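Long-range contact in alkylpurine DNA glycosylase AlkC (Pseudomonas fluorescens, PDB 5VHV), which probably excises alkylated purine bases from damaged DNA as a glycosylase of base excision repair, without flipping the damaged nucleotide out of the helix: residues Asp64-Ala76 with Leu86-Asp98. Numbering follows the deposited sequence.
Sequences DYPQTLTLLYALA and LFLPHYVASYGRD
Tyr91 fits as a knob into a hole formed by Tyr65, Thr68, Leu69 and Leu72, locking helices 65-75 and 87-95 into an antiparallel helical hairpin. The segment axes run at 165° and approach to 11.1 Å. Such paired helices fit the helical-repeat architecture of the DNA alkylation repair family. Tyr91 carries CG anti to its backbone N (chi1 -178°), which sends the ring across to the other helix. Leu72 crosses it at about a right angle and sets CD1 over one face, a CH-pi contact 3.9 Å from the ring centroid. The opposite face is taken by CD2 of Tyr95, from the next turn of the same helix. Thr68 also crosses Tyr91 at about a right angle, its CG2 methyl against the phenol end, 3.2 Å from OH. Tyr65 slides past Tyr91 in the opposite direction, with the two CE1 atoms 3.7 Å apart. One face of the Tyr65 ring meets the backbone O of Tyr95; CG of Leu69 lies over the other. The Tyr65 hydroxyl passes Gly96 CA at 3.4 Å and hydrogen-bonds to Ser103 of helix 100-110. Further along, the contact is aliphatic. Leu88 forks over helix 65-75: its CD2 packs on CB of Leu72, and its CD1 touches CB of Ala76 at 3.8 Å. Leu75 CD2 meets the edge of the Phe87 ring in plane, at CZ. Phe87 also touches Ile17 and Leu57, which ties the hairpin to helices 11-24 and 46-60. A water in the Tyr91 ring plane bonds to Tyr91 OH and donates to Thr68 OG1 at 2.9 Å. With an alanine at Tyr91, Leu72 CD1 would probably lose its ring face and the water its second partner. Thr68 OG1 itself donates to Asp64 O from above the carbonyl plane.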
ATOM      1  N   ASP A  64      32.856 -15.906   3.323  1.00 23.09           N
ATOM      2  CA  ASP A  64      32.654 -14.860   2.333  1.00 19.55           C
ATOM      3  C   ASP A  64      31.186 -14.780   1.928  1.00 25.79           C
ATOM      4  O   ASP A  64      30.314 -15.475   2.463  1.00 26.00           O
ATOM      5  CB  ASP A  64      33.576 -15.083   1.138  1.00 22.80           C
ATOM      6  CG  ASP A  64      33.242 -16.330   0.330  1.00 36.72           C
ATOM      7  OD1 ASP A  64      32.140 -16.908   0.465  1.00 33.04           O
ATOM      8  OD2 ASP A  64      34.109 -16.732  -0.467  1.00 37.62           O
ATOM      9  N   TYR A  65      30.904 -13.889   0.975  1.00 19.90           N
ATOM     10  CA  TYR A  65      29.510 -13.632   0.618  1.00 20.99           C
ATOM     11  C   TYR A  65      28.850 -14.841  -0.038  1.00 19.96           C
ATOM     12  O   TYR A  65      27.773 -15.260   0.426  1.00 22.37           O
ATOM     13  CB  TYR A  65      29.439 -12.371  -0.253  1.00 21.00           C
ATOM     14  CG  TYR A  65      28.061 -12.034  -0.739  1.00 20.27           C
ATOM     15  CD1 TYR A  65      27.103 -11.573   0.136  1.00 20.17           C
ATOM     16  CD2 TYR A  65      27.711 -12.175  -2.078  1.00 18.81           C
ATOM     17  CE1 TYR A  65      25.826 -11.257  -0.306  1.00 20.95           C
ATOM     18  CE2 TYR A  65      26.451 -11.865  -2.525  1.00 22.56           C
ATOM     19  CZ  TYR A  65      25.507 -11.400  -1.646  1.00 19.16           C
ATOM     20  OH  TYR A  65      24.224 -11.090  -2.072  1.00 19.19           O
ATOM     21  N   PRO A  66      29.407 -15.447  -1.088  1.00 21.51           N
ATOM     22  CA  PRO A  66      28.751 -16.645  -1.643  1.00 26.41           C
ATOM     23  C   PRO A  66      28.573 -17.762  -0.628  1.00 25.85           C
ATOM     24  O   PRO A  66      27.527 -18.421  -0.617  1.00 23.18           O
ATOM     25  CB  PRO A  66      29.688 -17.064  -2.784  1.00 26.33           C
ATOM     26  CG  PRO A  66      30.472 -15.829  -3.127  1.00 33.36           C
ATOM     27  CD  PRO A  66      30.636 -15.091  -1.830  1.00 24.28           C
ATOM     28  N   GLN A  67      29.569 -17.995   0.228  1.00 23.73           N
ATOM     29  CA  GLN A  67      29.452 -19.046   1.237  1.00 21.41           C
ATOM     30  C   GLN A  67      28.355 -18.730   2.243  1.00 25.03           C
ATOM     31  O   GLN A  67      27.584 -19.617   2.639  1.00 23.46           O
ATOM     32  CB  GLN A  67      30.785 -19.229   1.967  1.00 22.67           C
ATOM     33  CG  GLN A  67      31.931 -19.757   1.114  1.00 31.79           C
ATOM     34  CD  GLN A  67      33.278 -19.692   1.843  1.00 53.45           C
ATOM     35  OE1 GLN A  67      33.553 -18.763   2.618  1.00 34.81           O
ATOM     36  NE2 GLN A  67      34.114 -20.686   1.601  1.00 57.09           N
ATOM     37  N   THR A  68      28.262 -17.475   2.672  1.00 20.38           N
ATOM     38  CA  THR A  68      27.190 -17.107   3.590  1.00 19.07           C
ATOM     39  C   THR A  68      25.830 -17.260   2.914  1.00 22.28           C
ATOM     40  O   THR A  68      24.874 -17.738   3.535  1.00 21.52           O
ATOM     41  CB  THR A  68      27.396 -15.678   4.120  1.00 21.50           C
ATOM     42  OG1 THR A  68      28.668 -15.593   4.788  1.00 22.02           O
ATOM     43  CG2 THR A  68      26.304 -15.309   5.107  1.00 23.39           C
ATOM     44  N   LEU A  69      25.722 -16.877   1.635  1.00 21.76           N
ATOM     45  CA  LEU A  69      24.443 -17.028   0.938  1.00 23.52           C
ATOM     46  C   LEU A  69      23.997 -18.486   0.928  1.00 20.19           C
ATOM     47  O   LEU A  69      22.809 -18.781   1.103  1.00 21.53           O
ATOM     48  CB  LEU A  69      24.539 -16.497  -0.495  1.00 21.98           C
ATOM     49  CG  LEU A  69      24.426 -14.997  -0.743  1.00 26.24           C
ATOM     50  CD1 LEU A  69      24.369 -14.783  -2.248  1.00 23.51           C
ATOM     51  CD2 LEU A  69      23.213 -14.369  -0.057  1.00 26.76           C
ATOM     52  N   THR A  70      24.934 -19.410   0.731  1.00 19.29           N
ATOM     53  CA  THR A  70      24.581 -20.828   0.779  1.00 23.80           C
ATOM     54  C   THR A  70      23.916 -21.183   2.105  1.00 28.05           C
ATOM     55  O   THR A  70      22.899 -21.891   2.127  1.00 24.28           O
ATOM     56  CB  THR A  70      25.823 -21.681   0.534  1.00 34.37           C
ATOM     57  OG1 THR A  70      26.279 -21.437  -0.803  1.00 31.38           O
ATOM     58  CG2 THR A  70      25.522 -23.169   0.700  1.00 34.68           C
ATOM     59  N   LEU A  71      24.458 -20.690   3.221  1.00 23.00           N
ATOM     60  CA  LEU A  71      23.831 -20.944   4.518  1.00 24.14           C
ATOM     61  C   LEU A  71      22.447 -20.312   4.591  1.00 22.22           C
ATOM     62  O   LEU A  71      21.511 -20.903   5.137  1.00 22.06           O
ATOM     63  CB  LEU A  71      24.685 -20.397   5.650  1.00 22.21           C
ATOM     64  CG  LEU A  71      26.116 -20.926   5.750  1.00 24.10           C
ATOM     65  CD1 LEU A  71      26.808 -20.290   6.933  1.00 32.84           C
ATOM     66  CD2 LEU A  71      26.138 -22.451   5.876  1.00 31.45           C
ATOM     67  N   LEU A  72      22.317 -19.088   4.090  1.00 18.71           N
ATOM     68  CA  LEU A  72      21.051 -18.380   4.209  1.00 17.81           C
ATOM     69  C   LEU A  72      19.969 -19.004   3.322  1.00 20.49           C
ATOM     70  O   LEU A  72      18.781 -18.978   3.681  1.00 20.13           O
ATOM     71  CB  LEU A  72      21.269 -16.909   3.879  1.00 17.64           C
ATOM     72  CG  LEU A  72      22.240 -16.149   4.823  1.00 21.17           C
ATOM     73  CD1 LEU A  72      22.351 -14.702   4.366  1.00 19.78           C
ATOM     74  CD2 LEU A  72      21.795 -16.194   6.287  1.00 24.49           C
ATOM     75  N   TYR A  73      20.349 -19.574   2.172  1.00 22.85           N
ATOM     76  CA  TYR A  73      19.394 -20.363   1.400  1.00 26.95           C
ATOM     77  C   TYR A  73      18.827 -21.501   2.241  1.00 23.90           C
ATOM     78  O   TYR A  73      17.622 -21.779   2.186  1.00 22.14           O
ATOM     79  CB  TYR A  73      20.046 -20.937   0.144  1.00 21.64           C
ATOM     80  CG  TYR A  73      19.987 -20.091  -1.115  1.00 21.68           C
ATOM     81  CD1 TYR A  73      20.447 -18.777  -1.129  1.00 24.33           C
ATOM     82  CD2 TYR A  73      19.484 -20.624  -2.307  1.00 28.50           C
ATOM     83  CE1 TYR A  73      20.416 -18.018  -2.296  1.00 27.37           C
ATOM     84  CE2 TYR A  73      19.449 -19.882  -3.481  1.00 32.55           C
ATOM     85  CZ  TYR A  73      19.913 -18.577  -3.474  1.00 35.94           C
ATOM     86  OH  TYR A  73      19.884 -17.838  -4.644  1.00 28.22           O
ATOM     87  N   ALA A  74      19.684 -22.195   3.004  1.00 24.09           N
ATOM     88  CA  ALA A  74      19.196 -23.289   3.837  1.00 22.02           C
ATOM     89  C   ALA A  74      18.411 -22.778   5.031  1.00 25.74           C
ATOM     90  O   ALA A  74      17.483 -23.454   5.498  1.00 21.38           O
ATOM     91  CB  ALA A  74      20.350 -24.160   4.316  1.00 22.76           C
ATOM     92  N   LEU A  75      18.748 -21.580   5.520  1.00 18.96           N
ATOM     93  CA  LEU A  75      18.055 -21.026   6.673  1.00 21.00           C
ATOM     94  C   LEU A  75      16.616 -20.642   6.327  1.00 20.97           C
ATOM     95  O   LEU A  75      15.718 -20.785   7.166  1.00 24.45           O
ATOM     96  CB  LEU A  75      18.818 -19.807   7.195  1.00 22.98           C
ATOM     97  CG  LEU A  75      18.256 -19.180   8.472  1.00 17.70           C
ATOM     98  CD1 LEU A  75      18.436 -20.089   9.659  1.00 20.63           C
ATOM     99  CD2 LEU A  75      18.878 -17.792   8.710  1.00 24.61           C
ATOM    100  N   ALA A  76      16.373 -20.188   5.101  1.00 20.90           N
ATOM    101  CA  ALA A  76      15.077 -19.587   4.781  1.00 20.70           C
ATOM    102  C   ALA A  76      13.891 -20.478   5.127  1.00 25.18           C
ATOM    103  O   ALA A  76      12.990 -20.006   5.836  1.00 23.18           O
ATOM    104  CB  ALA A  76      15.064 -19.172   3.306  1.00 21.04           C
ATOM    105  N   LEU A  86      12.384 -11.031   6.194  1.00 16.68           N
ATOM    106  CA  LEU A  86      12.880  -9.835   5.507  1.00 14.52           C
ATOM    107  C   LEU A  86      14.375  -9.599   5.712  1.00 15.96           C
ATOM    108  O   LEU A  86      14.993  -8.923   4.877  1.00 13.64           O
ATOM    109  CB  LEU A  86      12.127  -8.583   5.974  1.00 15.24           C
ATOM    110  CG  LEU A  86      10.656  -8.470   5.603  1.00 16.67           C
ATOM    111  CD1 LEU A  86       9.980  -7.318   6.356  1.00 22.36           C
ATOM    112  CD2 LEU A  86      10.491  -8.303   4.120  1.00 20.11           C
ATOM    113  N   PHE A  87      14.988 -10.123   6.782  1.00 17.67           N
ATOM    114  CA  PHE A  87      16.414  -9.856   6.940  1.00 14.64           C
ATOM    115  C   PHE A  87      17.250 -10.582   5.897  1.00 14.52           C
ATOM    116  O   PHE A  87      18.377 -10.159   5.622  1.00 16.68           O
ATOM    117  CB  PHE A  87      16.908 -10.171   8.359  1.00 14.48           C
ATOM    118  CG  PHE A  87      17.073 -11.645   8.683  1.00 16.44           C
ATOM    119  CD1 PHE A  87      18.189 -12.347   8.247  1.00 16.30           C
ATOM    120  CD2 PHE A  87      16.148 -12.293   9.479  1.00 20.10           C
ATOM    121  CE1 PHE A  87      18.347 -13.694   8.554  1.00 19.44           C
ATOM    122  CE2 PHE A  87      16.293 -13.628   9.807  1.00 18.31           C
ATOM    123  CZ  PHE A  87      17.404 -14.343   9.344  1.00 18.53           C
ATOM    124  N   LEU A  88      16.704 -11.611   5.249  1.00 14.84           N
ATOM    125  CA  LEU A  88      17.484 -12.311   4.231  1.00 13.07           C
ATOM    126  C   LEU A  88      17.685 -11.440   2.999  1.00 18.38           C
ATOM    127  O   LEU A  88      18.837 -11.227   2.599  1.00 14.35           O
ATOM    128  CB  LEU A  88      16.818 -13.651   3.898  1.00 13.87           C
ATOM    129  CG  LEU A  88      16.729 -14.600   5.086  1.00 17.74           C
ATOM    130  CD1 LEU A  88      15.712 -15.701   4.767  1.00 28.93           C
ATOM    131  CD2 LEU A  88      18.109 -15.158   5.376  1.00 23.54           C
ATOM    132  N   PRO A  89      16.649 -10.901   2.361  1.00 13.61           N
ATOM    133  CA  PRO A  89      16.915  -9.927   1.287  1.00 15.00           C
ATOM    134  C   PRO A  89      17.705  -8.720   1.757  1.00 12.05           C
ATOM    135  O   PRO A  89      18.525  -8.186   0.997  1.00 12.56           O
ATOM    136  CB  PRO A  89      15.505  -9.546   0.790  1.00 16.52           C
ATOM    137  CG  PRO A  89      14.563 -10.127   1.761  1.00 21.87           C
ATOM    138  CD  PRO A  89      15.216 -11.238   2.473  1.00 16.36           C
ATOM    139  N   HIS A  90      17.530  -8.292   3.007  1.00 12.54           N
ATOM    140  CA  HIS A  90      18.320  -7.174   3.499  1.00 11.85           C
ATOM    141  C   HIS A  90      19.812  -7.488   3.457  1.00 12.82           C
ATOM    142  O   HIS A  90      20.623  -6.630   3.087  1.00 14.44           O
ATOM    143  CB  HIS A  90      17.920  -6.794   4.920  1.00 12.67           C
ATOM    144  CG  HIS A  90      18.591  -5.545   5.397  1.00 15.72           C
ATOM    145  ND1 HIS A  90      18.194  -4.283   4.998  1.00 19.06           N
ATOM    146  CD2 HIS A  90      19.681  -5.367   6.182  1.00 14.89           C
ATOM    147  CE1 HIS A  90      18.999  -3.382   5.547  1.00 19.56           C
ATOM    148  NE2 HIS A  90      19.905  -4.018   6.273  1.00 16.89           N
ATOM    149  N   TYR A  91      20.186  -8.715   3.837  1.00 14.50           N
ATOM    150  CA  TYR A  91      21.586  -9.113   3.781  1.00 13.74           C
ATOM    151  C   TYR A  91      22.117  -8.992   2.353  1.00 15.35           C
ATOM    152  O   TYR A  91      23.225  -8.500   2.123  1.00 14.38           O
ATOM    153  CB  TYR A  91      21.720 -10.545   4.332  1.00 15.37           C
ATOM    154  CG  TYR A  91      23.143 -11.040   4.367  1.00 15.42           C
ATOM    155  CD1 TYR A  91      23.736 -11.502   3.217  1.00 17.14           C
ATOM    156  CD2 TYR A  91      23.894 -11.044   5.552  1.00 15.33           C
ATOM    157  CE1 TYR A  91      25.032 -11.923   3.204  1.00 18.04           C
ATOM    158  CE2 TYR A  91      25.206 -11.468   5.544  1.00 17.11           C
ATOM    159  CZ  TYR A  91      25.762 -11.911   4.364  1.00 17.68           C
ATOM    160  OH  TYR A  91      27.070 -12.329   4.302  1.00 21.94           O
ATOM    161  N   VAL A  92      21.310  -9.388   1.372  1.00 14.34           N
ATOM    162  CA  VAL A  92      21.734  -9.311  -0.025  1.00 13.62           C
ATOM    163  C   VAL A  92      21.942  -7.857  -0.449  1.00 11.53           C
ATOM    164  O   VAL A  92      22.914  -7.520  -1.135  1.00 15.28           O
ATOM    165  CB  VAL A  92      20.691 -10.020  -0.917  1.00 13.43           C
ATOM    166  CG1 VAL A  92      20.977  -9.763  -2.384  1.00 15.82           C
ATOM    167  CG2 VAL A  92      20.645 -11.498  -0.607  1.00 15.49           C
ATOM    168  N   ALA A  93      20.992  -6.984  -0.115  1.00 12.36           N
ATOM    169  CA  ALA A  93      21.138  -5.574  -0.480  1.00 14.42           C
ATOM    170  C   ALA A  93      22.332  -4.928   0.211  1.00 14.30           C
ATOM    171  O   ALA A  93      22.987  -4.047  -0.365  1.00 15.55           O
ATOM    172  CB  ALA A  93      19.867  -4.815  -0.139  1.00 16.45           C
ATOM    173  N   SER A  94      22.638  -5.363   1.437  1.00 16.10           N
ATOM    174  CA  SER A  94      23.729  -4.776   2.204  1.00 14.59           C
ATOM    175  C   SER A  94      25.088  -5.198   1.666  1.00 14.60           C
ATOM    176  O   SER A  94      25.996  -4.368   1.538  1.00 14.92           O
ATOM    177  CB  SER A  94      23.611  -5.166   3.681  1.00 14.65           C
ATOM    178  OG  SER A  94      22.436  -4.622   4.296  1.00 15.81           O
ATOM    179  N   TYR A  95      25.266  -6.493   1.383  1.00 15.71           N
ATOM    180  CA  TYR A  95      26.588  -7.062   1.155  1.00 16.28           C
ATOM    181  C   TYR A  95      26.786  -7.602  -0.257  1.00 17.36           C
ATOM    182  O   TYR A  95      27.900  -8.044  -0.585  1.00 14.84           O
ATOM    183  CB  TYR A  95      26.862  -8.165   2.198  1.00 16.63           C
ATOM    184  CG  TYR A  95      26.587  -7.645   3.599  1.00 13.53           C
ATOM    185  CD1 TYR A  95      27.313  -6.570   4.113  1.00 16.05           C
ATOM    186  CD2 TYR A  95      25.584  -8.178   4.368  1.00 13.14           C
ATOM    187  CE1 TYR A  95      27.035  -6.055   5.389  1.00 13.94           C
ATOM    188  CE2 TYR A  95      25.301  -7.681   5.648  1.00 13.70           C
ATOM    189  CZ  TYR A  95      26.025  -6.615   6.145  1.00 14.42           C
ATOM    190  OH  TYR A  95      25.700  -6.142   7.391  1.00 16.07           O
ATOM    191  N   GLY A  96      25.758  -7.545  -1.105  1.00 18.46           N
ATOM    192  CA  GLY A  96      25.786  -8.143  -2.427  1.00 21.32           C
ATOM    193  C   GLY A  96      25.923  -7.190  -3.597  1.00 21.37           C
ATOM    194  O   GLY A  96      25.751  -7.619  -4.747  1.00 19.06           O
ATOM    195  N   ARG A  97      26.264  -5.922  -3.363  1.00 19.09           N
ATOM    196  CA  ARG A  97      26.266  -4.916  -4.433  1.00 21.83           C
ATOM    197  C   ARG A  97      27.284  -5.215  -5.541  1.00 34.13           C
ATOM    198  O   ARG A  97      27.063  -4.829  -6.702  1.00 27.50           O
ATOM    199  CB  ARG A  97      26.565  -3.533  -3.848  1.00 27.33           C
ATOM    200  CG  ARG A  97      25.502  -2.929  -2.913  1.00 53.01           C
ATOM    201  CD  ARG A  97      25.940  -1.509  -2.498  1.00 62.92           C
ATOM    202  NE  ARG A  97      25.147  -0.925  -1.415  1.00 45.53           N
ATOM    203  CZ  ARG A  97      24.147  -0.056  -1.578  1.00 70.27           C
ATOM    204  NH1 ARG A  97      23.782   0.352  -2.789  0.67 61.43           N
ATOM    205  NH2 ARG A  97      23.498   0.412  -0.517  0.60 67.25           N
ATOM    206  N   ASP A  98      28.414  -5.851  -5.212  1.00 20.39           N
ATOM    207  CA  ASP A  98      29.456  -6.172  -6.188  1.00 21.55           C
ATOM    208  C   ASP A  98      29.397  -7.619  -6.668  1.00 25.76           C
ATOM    209  O   ASP A  98      30.378  -8.130  -7.221  1.00 23.56           O
ATOM    210  CB  ASP A  98      30.857  -5.878  -5.627  1.00 29.82           C
ATOM    211  CG  ASP A  98      31.952  -5.938  -6.719  1.00 59.23           C
ATOM    212  OD1 ASP A  98      31.766  -5.283  -7.765  1.00 38.97           O
ATOM    213  OD2 ASP A  98      32.983  -6.638  -6.555  1.00 44.43           O
TER
HETATM  214  O   HOH W   1      28.523 -13.085   6.229  1.00 24.14           O